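Local coordinates for protein benzoylformate Decarboxylase (Polynucleobacter necessarius, PDB 4K9Q) that probably decarboxylates benzoylformate to benzaldehyde and carbon dioxide with the help of bound thiamine diphosphate and a magnesium ion, at residues L82-Q87 / F395-L400; D265-I270 / S290-V295; K360-K365 / A507-L512. All coordinates share one frame; numbering follows the deposited sequence.

Interaction 1. Residues L82-Q87 / F395-L400. With TPP (thiamine diphosphate), chain D.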
loop_
_atom_site.group_PDB
_atom_site.type_symbol
_atom_site.label_atom_id
_atom_site.label_comp_id
_atom_site.label_asym_id
_atom_site.label_seq_id
_atom_site.Cartn_x
_atom_site.Cartn_y
_atom_site.Cartn_z
ATOM N N LEU A 82 9.505 -13.736 -7.314
ATOM C CA LEU A 82 8.056 -13.595 -7.253
ATOM C C LEU A 82 7.579 -12.597 -8.325
ATOM O O LEU A 82 6.607 -12.848 -9.023
ATOM C CB LEU A 82 7.616 -13.174 -5.852
ATOM C CG LEU A 82 6.105 -13.007 -5.674
ATOM C CD1 LEU A 82 5.367 -14.246 -6.148
ATOM C CD2 LEU A 82 5.799 -12.731 -4.203
ATOM N N LEU A 83 8.286 -11.475 -8.466
ATOM C CA LEU A 83 8.023 -10.551 -9.565
ATOM C C LEU A 83 8.006 -11.341 -10.874
ATOM O O LEU A 83 7.104 -11.199 -11.699
ATOM C CB LEU A 83 9.096 -9.450 -9.593
ATOM C CG LEU A 83 9.061 -8.320 -10.629
ATOM C CD1 LEU A 83 9.958 -7.167 -10.189
ATOM C CD2 LEU A 83 9.502 -8.816 -12.001
ATOM N N THR A 84 8.995 -12.208 -11.061
ATOM C CA THR A 84 9.086 -12.959 -12.304
ATOM C C THR A 84 7.921 -13.949 -12.469
ATOM O O THR A 84 7.349 -14.069 -13.556
ATOM C CB THR A 84 10.443 -13.655 -12.408
ATOM O OG1 THR A 84 11.473 -12.652 -12.414
ATOM C CG2 THR A 84 10.525 -14.511 -13.675
ATOM N N ALA A 85 7.550 -14.637 -11.391
ATOM C CA ALA A 85 6.385 -15.534 -11.447
ATOM C C ALA A 85 5.119 -14.766 -11.845
ATOM O O ALA A 85 4.290 -15.255 -12.614
ATOM C CB ALA A 85 6.182 -16.230 -10.111
ATOM N N TYR A 86 4.969 -13.555 -11.317
ATOM C CA TYR A 86 3.826 -12.716 -11.644
ATOM C C TYR A 86 3.815 -12.393 -13.141
ATOM O O TYR A 86 2.785 -12.522 -13.800
ATOM C CB TYR A 86 3.874 -11.422 -10.818
ATOM C CG TYR A 86 2.664 -10.543 -10.965
ATOM C CD1 TYR A 86 2.613 -9.563 -11.956
ATOM C CD2 TYR A 86 1.570 -10.680 -10.100
ATOM C CE1 TYR A 86 1.496 -8.734 -12.088
ATOM C CE2 TYR A 86 0.452 -9.861 -10.231
ATOM C CZ TYR A 86 0.426 -8.896 -11.220
ATOM O OH TYR A 86 -0.674 -8.082 -11.347
ATOM N N GLN A 87 4.957 -11.983 -13.688
ATOM C CA GLN A 87 5.004 -11.622 -15.104
ATOM C C GLN A 87 4.923 -12.847 -16.030
ATOM O O GLN A 87 4.456 -12.741 -17.161
ATOM C CB GLN A 87 6.220 -10.720 -15.403
ATOM C CG GLN A 87 6.123 -9.392 -14.633
ATOM C CD GLN A 87 7.074 -8.323 -15.114
ATOM O OE1 GLN A 87 8.189 -8.613 -15.537
ATOM N NE2 GLN A 87 6.633 -7.062 -15.042
ATOM N N PHE A 395 12.657 -16.514 -18.749
ATOM C CA PHE A 395 11.839 -15.583 -17.958
ATOM C C PHE A 395 11.087 -14.541 -18.800
ATOM O O PHE A 395 11.508 -14.191 -19.908
ATOM C CB PHE A 395 12.673 -14.932 -16.833
ATOM C CG PHE A 395 13.984 -14.303 -17.290
ATOM C CD1 PHE A 395 14.983 -14.033 -16.361
ATOM C CD2 PHE A 395 14.195 -13.946 -18.610
ATOM C CE1 PHE A 395 16.187 -13.452 -16.744
ATOM C CE2 PHE A 395 15.401 -13.365 -19.016
ATOM C CZ PHE A 395 16.399 -13.113 -18.077
ATOM N N ALA A 396 9.950 -14.079 -18.290
ATOM C CA ALA A 396 9.219 -12.992 -18.940
ATOM C C ALA A 396 9.706 -11.623 -18.475
ATOM O O ALA A 396 9.348 -10.599 -19.070
ATOM C CB ALA A 396 7.711 -13.125 -18.678
ATOM N N SER A 397 10.541 -11.611 -17.434
ATOM C CA SER A 397 10.801 -10.402 -16.652
ATOM C C SER A 397 12.190 -9.783 -16.829
ATOM O O SER A 397 12.400 -8.620 -16.472
ATOM C CB SER A 397 10.653 -10.738 -15.178
ATOM O OG SER A 397 11.734 -11.584 -14.799
ATOM N N GLY A 398 13.141 -10.568 -17.320
ATOM C CA GLY A 398 14.533 -10.142 -17.370
ATOM C C GLY A 398 15.286 -10.199 -16.044
ATOM O O GLY A 398 16.449 -9.791 -15.977
ATOM N N GLY A 399 14.638 -10.697 -14.990
ATOM C CA GLY A 399 15.267 -10.812 -13.683
ATOM C C GLY A 399 16.190 -12.015 -13.546
ATOM O O GLY A 399 15.742 -13.155 -13.426
ATOM N N LEU A 400 17.495 -11.760 -13.558
ATOM C CA LEU A 400 18.468 -12.835 -13.458
ATOM C C LEU A 400 18.326 -13.601 -12.145
ATOM O O LEU A 400 17.929 -13.039 -11.118
ATOM C CB LEU A 400 19.887 -12.278 -13.602
ATOM C CG LEU A 400 20.174 -11.538 -14.903
ATOM C CD1 LEU A 400 21.639 -11.073 -14.924
ATOM C CD2 LEU A 400 19.877 -12.447 -16.089
HETATM N "N1'" TPP D . 20.306 -8.147 -11.403
HETATM C "C2'" TPP D . 19.163 -8.884 -11.669
HETATM C CM2 TPP D . 18.481 -9.648 -10.574
HETATM N "N3'" TPP D . 18.621 -8.916 -12.940
HETATM C "C4'" TPP D . 19.222 -8.217 -13.957
HETATM N "N4'" TPP D . 18.686 -8.239 -15.176
HETATM C "C5'" TPP D . 20.394 -7.501 -13.708
HETATM C "C6'" TPP D . 20.933 -7.448 -12.423
HETATM C "C7'" TPP D . 21.053 -6.732 -14.823
HETATM N N3 TPP D . 21.724 -7.511 -15.855
HETATM C C2 TPP D . 21.196 -7.781 -17.108
HETATM S S1 TPP D . 22.169 -8.636 -18.064
HETATM C C5 TPP D . 23.310 -8.688 -16.921
HETATM C C4 TPP D . 22.975 -8.028 -15.742
HETATM C CM4 TPP D . 23.846 -7.919 -14.514
HETATM C C6 TPP D . 24.585 -9.397 -17.283
HETATM C C7 TPP D . 24.437 -10.876 -17.601
HETATM O O7 TPP D . 25.757 -11.369 -17.650
HETATM P PA TPP D . 26.072 -12.895 -18.046
HETATM O O1A TPP D . 25.073 -13.789 -17.369
HETATM O O2A TPP D . 27.472 -13.252 -17.661
HETATM O O3A TPP D . 25.736 -12.969 -19.617
HETATM P PB TPP D . 26.557 -12.336 -20.846
HETATM O O1B TPP D . 25.898 -11.034 -21.166
HETATM O O2B TPP D . 26.411 -13.316 -21.989
HETATM O O3B TPP D . 27.986 -12.100 -20.478
HETATM O O HOH W 1 13.760 -13.429 -11.400
HETATM O O HOH W 2 7.629 -8.576 -18.473
HETATM O O HOH W 3 10.231 -6.895 -16.261
#

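Interaction 2. Residues D265-I270 / S290-V295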
loop_
_atom_site.group_PDB
_atom_site.type_symbol
_atom_site.label_atom_id
_atom_site.label_comp_id
_atom_site.label_asym_id
_atom_site.label_seq_id
_atom_site.Cartn_x
_atom_site.Cartn_y
_atom_site.Cartn_z
ATOM N N ASP A 265 0.204 -3.453 -43.997
ATOM C CA ASP A 265 -0.827 -2.481 -43.624
ATOM C C ASP A 265 -1.507 -2.783 -42.289
ATOM O O ASP A 265 -1.952 -1.873 -41.592
ATOM C CB ASP A 265 -1.873 -2.309 -44.738
ATOM C CG ASP A 265 -2.539 -3.616 -45.146
ATOM O OD1 ASP A 265 -1.983 -4.701 -44.873
ATOM O OD2 ASP A 265 -3.623 -3.548 -45.767
ATOM N N LEU A 266 -1.583 -4.060 -41.937
ATOM C CA LEU A 266 -2.240 -4.445 -40.694
ATOM C C LEU A 266 -1.297 -5.297 -39.854
ATOM O O LEU A 266 -0.771 -6.299 -40.331
ATOM C CB LEU A 266 -3.540 -5.210 -40.989
ATOM C CG LEU A 266 -4.357 -5.654 -39.779
ATOM C CD1 LEU A 266 -4.844 -4.438 -39.015
ATOM C CD2 LEU A 266 -5.525 -6.526 -40.205
ATOM N N ILE A 267 -1.086 -4.893 -38.603
ATOM C CA ILE A 267 -0.242 -5.671 -37.688
ATOM C C ILE A 267 -1.154 -6.383 -36.688
ATOM O O ILE A 267 -1.909 -5.740 -35.963
ATOM C CB ILE A 267 0.760 -4.775 -36.924
ATOM C CG1 ILE A 267 1.532 -3.862 -37.888
ATOM C CG2 ILE A 267 1.722 -5.624 -36.094
ATOM C CD1 ILE A 267 2.201 -4.592 -39.017
ATOM N N VAL A 268 -1.101 -7.709 -36.673
ATOM C CA VAL A 268 -1.980 -8.504 -35.828
ATOM C C VAL A 268 -1.173 -9.195 -34.722
ATOM O O VAL A 268 -0.430 -10.149 -34.979
ATOM C CB VAL A 268 -2.752 -9.552 -36.652
ATOM C CG1 VAL A 268 -3.730 -10.321 -35.761
ATOM C CG2 VAL A 268 -3.509 -8.878 -37.796
ATOM N N VAL A 269 -1.318 -8.707 -33.493
ATOM C CA VAL A 269 -0.559 -9.240 -32.362
ATOM C C VAL A 269 -1.430 -10.160 -31.518
ATOM O O VAL A 269 -2.437 -9.720 -30.957
ATOM C CB VAL A 269 -0.041 -8.096 -31.465
ATOM C CG1 VAL A 269 0.855 -8.644 -30.355
ATOM C CG2 VAL A 269 0.698 -7.044 -32.309
ATOM N N ILE A 270 -1.048 -11.429 -31.417
ATOM C CA ILE A 270 -1.831 -12.390 -30.645
ATOM C C ILE A 270 -1.036 -12.939 -29.462
ATOM O O ILE A 270 -0.005 -13.588 -29.649
ATOM C CB ILE A 270 -2.335 -13.550 -31.544
ATOM C CG1 ILE A 270 -3.178 -12.991 -32.698
ATOM C CG2 ILE A 270 -3.165 -14.539 -30.733
ATOM C CD1 ILE A 270 -3.674 -14.058 -33.642
ATOM N N SER A 290 0.006 2.085 -41.260
ATOM C CA SER A 290 -0.492 0.817 -40.736
ATOM C C SER A 290 -1.374 1.025 -39.510
ATOM O O SER A 290 -1.439 2.124 -38.945
ATOM C CB SER A 290 0.663 -0.134 -40.402
ATOM O OG SER A 290 1.469 0.387 -39.364
ATOM N N THR A 291 -2.079 -0.031 -39.127
ATOM C CA THR A 291 -2.876 -0.037 -37.902
ATOM C C THR A 291 -2.621 -1.382 -37.241
ATOM O O THR A 291 -2.075 -2.292 -37.873
ATOM C CB THR A 291 -4.381 0.143 -38.160
ATOM O OG1 THR A 291 -4.890 -0.986 -38.881
ATOM C CG2 THR A 291 -4.639 1.428 -38.956
ATOM N N LEU A 292 -3.001 -1.509 -35.976
ATOM C CA LEU A 292 -2.674 -2.705 -35.206
ATOM C C LEU A 292 -3.875 -3.278 -34.456
ATOM O O LEU A 292 -4.704 -2.529 -33.924
ATOM C CB LEU A 292 -1.531 -2.392 -34.228
ATOM C CG LEU A 292 -1.015 -3.499 -33.301
ATOM C CD1 LEU A 292 0.494 -3.340 -33.023
ATOM C CD2 LEU A 292 -1.805 -3.498 -32.002
ATOM N N LEU A 293 -3.950 -4.610 -34.415
ATOM C CA LEU A 293 -4.905 -5.312 -33.561
ATOM C C LEU A 293 -4.112 -6.060 -32.497
ATOM O O LEU A 293 -3.024 -6.571 -32.786
ATOM C CB LEU A 293 -5.726 -6.321 -34.368
ATOM C CG LEU A 293 -6.457 -5.761 -35.588
ATOM C CD1 LEU A 293 -7.148 -6.874 -36.352
ATOM C CD2 LEU A 293 -7.452 -4.709 -35.155
ATOM N N GLN A 294 -4.656 -6.127 -31.280
ATOM C CA GLN A 294 -4.016 -6.852 -30.174
ATOM C C GLN A 294 -5.005 -7.784 -29.468
ATOM O O GLN A 294 -6.120 -7.378 -29.162
ATOM C CB GLN A 294 -3.462 -5.868 -29.132
ATOM C CG GLN A 294 -2.721 -6.571 -27.982
ATOM C CD GLN A 294 -2.356 -5.641 -26.837
ATOM O OE1 GLN A 294 -2.821 -4.504 -26.772
ATOM N NE2 GLN A 294 -1.505 -6.123 -25.932
ATOM N N VAL A 295 -4.587 -9.020 -29.202
ATOM C CA VAL A 295 -5.328 -9.938 -28.328
ATOM C C VAL A 295 -4.391 -10.334 -27.194
ATOM O O VAL A 295 -3.254 -10.741 -27.454
ATOM C CB VAL A 295 -5.738 -11.226 -29.081
ATOM C CG1 VAL A 295 -6.305 -12.281 -28.118
ATOM C CG2 VAL A 295 -6.734 -10.909 -30.192
HETATM O O HOH W 4 -4.740 -0.822 -41.633
#

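Interaction 3. Residues K360-K365 / A507-L512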
loop_
_atom_site.group_PDB
_atom_site.type_symbol
_atom_site.label_atom_id
_atom_site.label_comp_id
_atom_site.label_asym_id
_atom_site.label_seq_id
_atom_site.Cartn_x
_atom_site.Cartn_y
_atom_site.Cartn_z
ATOM N N LYS A 360 23.672 -28.142 -30.473
ATOM C CA LYS A 360 22.527 -28.484 -31.311
ATOM C C LYS A 360 22.744 -29.809 -32.060
ATOM O O LYS A 360 21.894 -30.708 -32.013
ATOM C CB LYS A 360 22.220 -27.330 -32.277
ATOM C CG LYS A 360 21.160 -27.627 -33.314
ATOM C CD LYS A 360 19.811 -27.895 -32.682
ATOM C CE LYS A 360 18.808 -28.351 -33.735
ATOM N NZ LYS A 360 17.430 -28.456 -33.196
ATOM N N GLU A 361 23.889 -29.943 -32.719
ATOM C CA GLU A 361 24.123 -31.106 -33.574
ATOM C C GLU A 361 24.307 -32.402 -32.788
ATOM O O GLU A 361 24.272 -33.485 -33.369
ATOM C CB GLU A 361 25.305 -30.864 -34.522
ATOM C CG GLU A 361 26.643 -30.780 -33.836
ATOM C CD GLU A 361 27.741 -30.226 -34.738
ATOM O OE1 GLU A 361 27.438 -29.758 -35.862
ATOM O OE2 GLU A 361 28.912 -30.249 -34.311
ATOM N N ASN A 362 24.494 -32.292 -31.473
ATOM C CA ASN A 362 24.624 -33.468 -30.617
ATOM C C ASN A 362 23.432 -33.673 -29.681
ATOM O O ASN A 362 23.473 -34.538 -28.805
ATOM C CB ASN A 362 25.916 -33.403 -29.797
ATOM C CG ASN A 362 27.159 -33.589 -30.651
ATOM O OD1 ASN A 362 27.462 -34.698 -31.094
ATOM N ND2 ASN A 362 27.897 -32.505 -30.866
ATOM N N SER A 363 22.387 -32.866 -29.860
ATOM C CA SER A 363 21.197 -32.957 -29.011
ATOM C C SER A 363 20.219 -33.998 -29.536
ATOM O O SER A 363 20.038 -34.133 -30.748
ATOM C CB SER A 363 20.478 -31.610 -28.927
ATOM O OG SER A 363 21.241 -30.641 -28.231
ATOM N N PRO A 364 19.563 -34.725 -28.622
ATOM C CA PRO A 364 18.487 -35.610 -29.068
ATOM C C PRO A 364 17.299 -34.801 -29.569
ATOM O O PRO A 364 17.201 -33.590 -29.314
ATOM C CB PRO A 364 18.126 -36.394 -27.800
ATOM C CG PRO A 364 18.601 -35.565 -26.679
ATOM C CD PRO A 364 19.814 -34.831 -27.176
ATOM N N LYS A 365 16.390 -35.460 -30.278
ATOM C CA LYS A 365 15.226 -34.770 -30.817
ATOM C C LYS A 365 14.386 -34.127 -29.712
ATOM O O LYS A 365 13.889 -33.021 -29.880
ATOM C CB LYS A 365 14.382 -35.717 -31.663
ATOM N N ALA A 507 31.832 -34.007 -23.455
ATOM C CA ALA A 507 31.219 -33.694 -22.165
ATOM C C ALA A 507 29.689 -33.637 -22.258
ATOM O O ALA A 507 28.978 -34.097 -21.354
ATOM C CB ALA A 507 31.777 -32.390 -21.624
ATOM N N TYR A 508 29.194 -33.069 -23.352
ATOM C CA TYR A 508 27.763 -32.906 -23.544
ATOM C C TYR A 508 27.073 -34.255 -23.743
ATOM O O TYR A 508 26.034 -34.526 -23.134
ATOM C CB TYR A 508 27.493 -31.948 -24.708
ATOM C CG TYR A 508 26.026 -31.646 -24.946
ATOM C CD1 TYR A 508 25.197 -31.208 -23.909
ATOM C CD2 TYR A 508 25.468 -31.797 -26.215
ATOM C CE1 TYR A 508 23.856 -30.927 -24.141
ATOM C CE2 TYR A 508 24.138 -31.518 -26.451
ATOM C CZ TYR A 508 23.331 -31.090 -25.408
ATOM O OH TYR A 508 21.999 -30.809 -25.646
ATOM N N LEU A 509 27.657 -35.107 -24.582
ATOM C CA LEU A 509 27.129 -36.464 -24.758
ATOM C C LEU A 509 27.120 -37.236 -23.432
ATOM O O LEU A 509 26.142 -37.916 -23.096
ATOM C CB LEU A 509 27.942 -37.215 -25.819
ATOM C CG LEU A 509 27.761 -36.639 -27.223
ATOM C CD1 LEU A 509 28.587 -37.419 -28.227
ATOM C CD2 LEU A 509 26.289 -36.634 -27.628
ATOM N N GLU A 510 28.199 -37.108 -22.668
ATOM C CA GLU A 510 28.261 -37.728 -21.350
ATOM C C GLU A 510 27.145 -37.211 -20.432
ATOM O O GLU A 510 26.462 -37.991 -19.770
ATOM C CB GLU A 510 29.628 -37.499 -20.708
ATOM C CG GLU A 510 29.767 -38.124 -19.324
ATOM C CD GLU A 510 31.209 -38.191 -18.853
ATOM O OE1 GLU A 510 32.116 -38.204 -19.713
ATOM O OE2 GLU A 510 31.432 -38.228 -17.623
ATOM N N ALA A 511 26.950 -35.897 -20.402
ATOM C CA ALA A 511 25.900 -35.329 -19.558
ATOM C C ALA A 511 24.509 -35.819 -20.009
ATOM O O ALA A 511 23.631 -36.075 -19.187
ATOM C CB ALA A 511 25.978 -33.804 -19.553
ATOM N N LEU A 512 24.313 -35.968 -21.319
ATOM C CA LEU A 512 23.049 -36.487 -21.836
ATOM C C LEU A 512 22.786 -37.931 -21.406
ATOM O O LEU A 512 21.637 -38.335 -21.260
ATOM C CB LEU A 512 22.991 -36.363 -23.361
ATOM C CG LEU A 512 22.762 -34.941 -23.892
ATOM C CD1 LEU A 512 23.144 -34.875 -25.366
ATOM C CD2 LEU A 512 21.322 -34.493 -23.678
#

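Interaction 1. Residues L82-Q87 / F395-L400
Thr84 and Ser397 meet hydroxyl to hydroxyl, with a short OG1 to OG hydrogen bond of 2.6 Å between a helix side and a glycine-rich loop. On Ser397 the hydroxyl sits between its own backbone N and carbonyl carbon (chi1 70°), which also lets OG accept from Gly399 N at 3.0 Å and close an ST turn. Serine suits the place because one small hydroxyl serves both helix and turn. The methyl CG2 of Thr84 lies 3.8 Å from Phe395 CB, while its OG1 has further partners in Gly80 O and a water that donates to Gly399 O. Gln87, extended beyond CG, lays OE1 alongside Ser397 CB at 3.3 Å. One water donates to both Gln87 OE1 and Ser397 O, while another donates weakly to OE1 and also to Ala396 O. Ala396 is small enough to bring its methyl up to Gln87 O.

The turn held in this way presents the cofactor site. Gly398 O accepts from N4' of thiamine diphosphate at 2.8 Å, Leu400 N donates to N3' at 3.1 Å, and Leu400 CD1 reaches the thiazolium ring, consistent with the large hydrophobic residue that props the V-shaped cofactor in related enzymes. Gly398 has a positive phi, which glycine adopts readily; its CA lies over the centre of one face of the Phe395 ring.

Helix 79-88 of the N-terminal region thus meets the loop between strand 392-393 and helix 403-417. Trp122 and Trp402 of the same chain and Gly72 of the second subunit pack nearby, and Leu400 rests against helix 429-434.

Interaction 2. Residues D265-I270 / S290-V295
Leu266 swings CG away from its backbone N (chi1 -179°), and this sends CD1 across to the neighbouring strand, 3.5 Å from Thr291 OG1 and 4.0 Å from Leu293 CG. Leu292 uses the same first torsion (chi1 180°) on the opposite face of the sheet, where its CD1 wedges between Ile267 CG2, at 4.0 Å, and Val269 CG2, at 3.8 Å. Beta-branched isoleucine and valine suit the extended backbone, and the leucines pack against them; Thr291 lies at the exposed end.

Between these two layers the strands run parallel, 14° apart in direction, and five backbone hydrogen bonds join them in the usual parallel zigzag. Ile267 and Val269 each donate and accept: Ile267 N bonds to Thr291 O at 2.9 Å and Ile267 O receives Leu293 N at 2.8 Å, while Val269 likewise bonds to Leu293 O and Val295 N. At the start Asp265 O takes both Thr291 N and a water that also bonds to Thr291 OG1, whose other partner is Arg193. The Asp265 carboxylate accepts from the backbone N-H groups of Lys198 and Asn199.

The pair lies between strand 201-204 and edge strand 309-312 in the parallel sheet of the central, Rossmann-like domain. Leu266, Val268 and Ile270 bond through their backbones to strand 201-204 or the residue just past it. Helices 184-196 and 315-323 cover the face of Leu266, Leu293 and Val295.

Interaction 3. Residues K360-K365 / A507-L512
Tyr508 reaches across to Ser363 and donates from OH to OG at 2.7 Å, with the serine oxygen at the edge of the ring near its plane. The ring gets there because its CG lies anti to the backbone N (chi1 -177°), projecting from the helix toward the loop. This is the tight side of the contact: Ser363 OG is also hydrogen-bonded to Leu359 O, so the buried tyrosine hydroxyl is tied to the last turn of the preceding helix. Asn362 CB meets the ring edge at 4.0 Å from Tyr508 CD2, and Leu512 CD1 lies 3.6 Å above one face, displaced toward the rim. That same methyl comes 3.5 Å from Asn362 O.

The segment 360-365 is the end of helix 352-361 and the chain leaving it toward strand 368-372, while helix 501-513, packed on strands 449-455 and 517-523, is the connection of a beta-alpha-beta crossover between strands 494-497 and 517-523 of the C-terminal domain. Polar residues suit such a helix end: Ser363 N bonds back to Lys360 O, and Asn362 ND2 returns to Val358 O.

Toward solvent the contact becomes sparser, made by van der Waals touches without hydrogen bonds across it. Leu509, an exposed residue, crosses Asn362 at about a right angle and offers CD2 to Asn362 O at 3.7 Å. Both methyls of Leu512, CD1 and CD2, meet CD of the exposed Pro364 ring, each at 3.8 Å, apolar carbon against apolar carbon.

From the N terminus, the chain first lays down helix 79-88, whose residues 82-87 wait for the loop 395-400 to close interaction 1. Inside that long excursion the central domain is built, and 265-270 pairs with 290-295 to close the short loop of interaction 2, wholly nested in interaction 1. Residues 360-365 then open interaction 3 before interaction 1 has closed, and 507-512 completes it afterwards, so these two cross, while interactions 2 and 3 follow in series. Interaction 1 joins the N- and C-terminal cofactor-binding regions, interaction 2 knits the central sheet, and interaction 3 ties the chain leaving helix 352-361 to helix 501-513. None touches another.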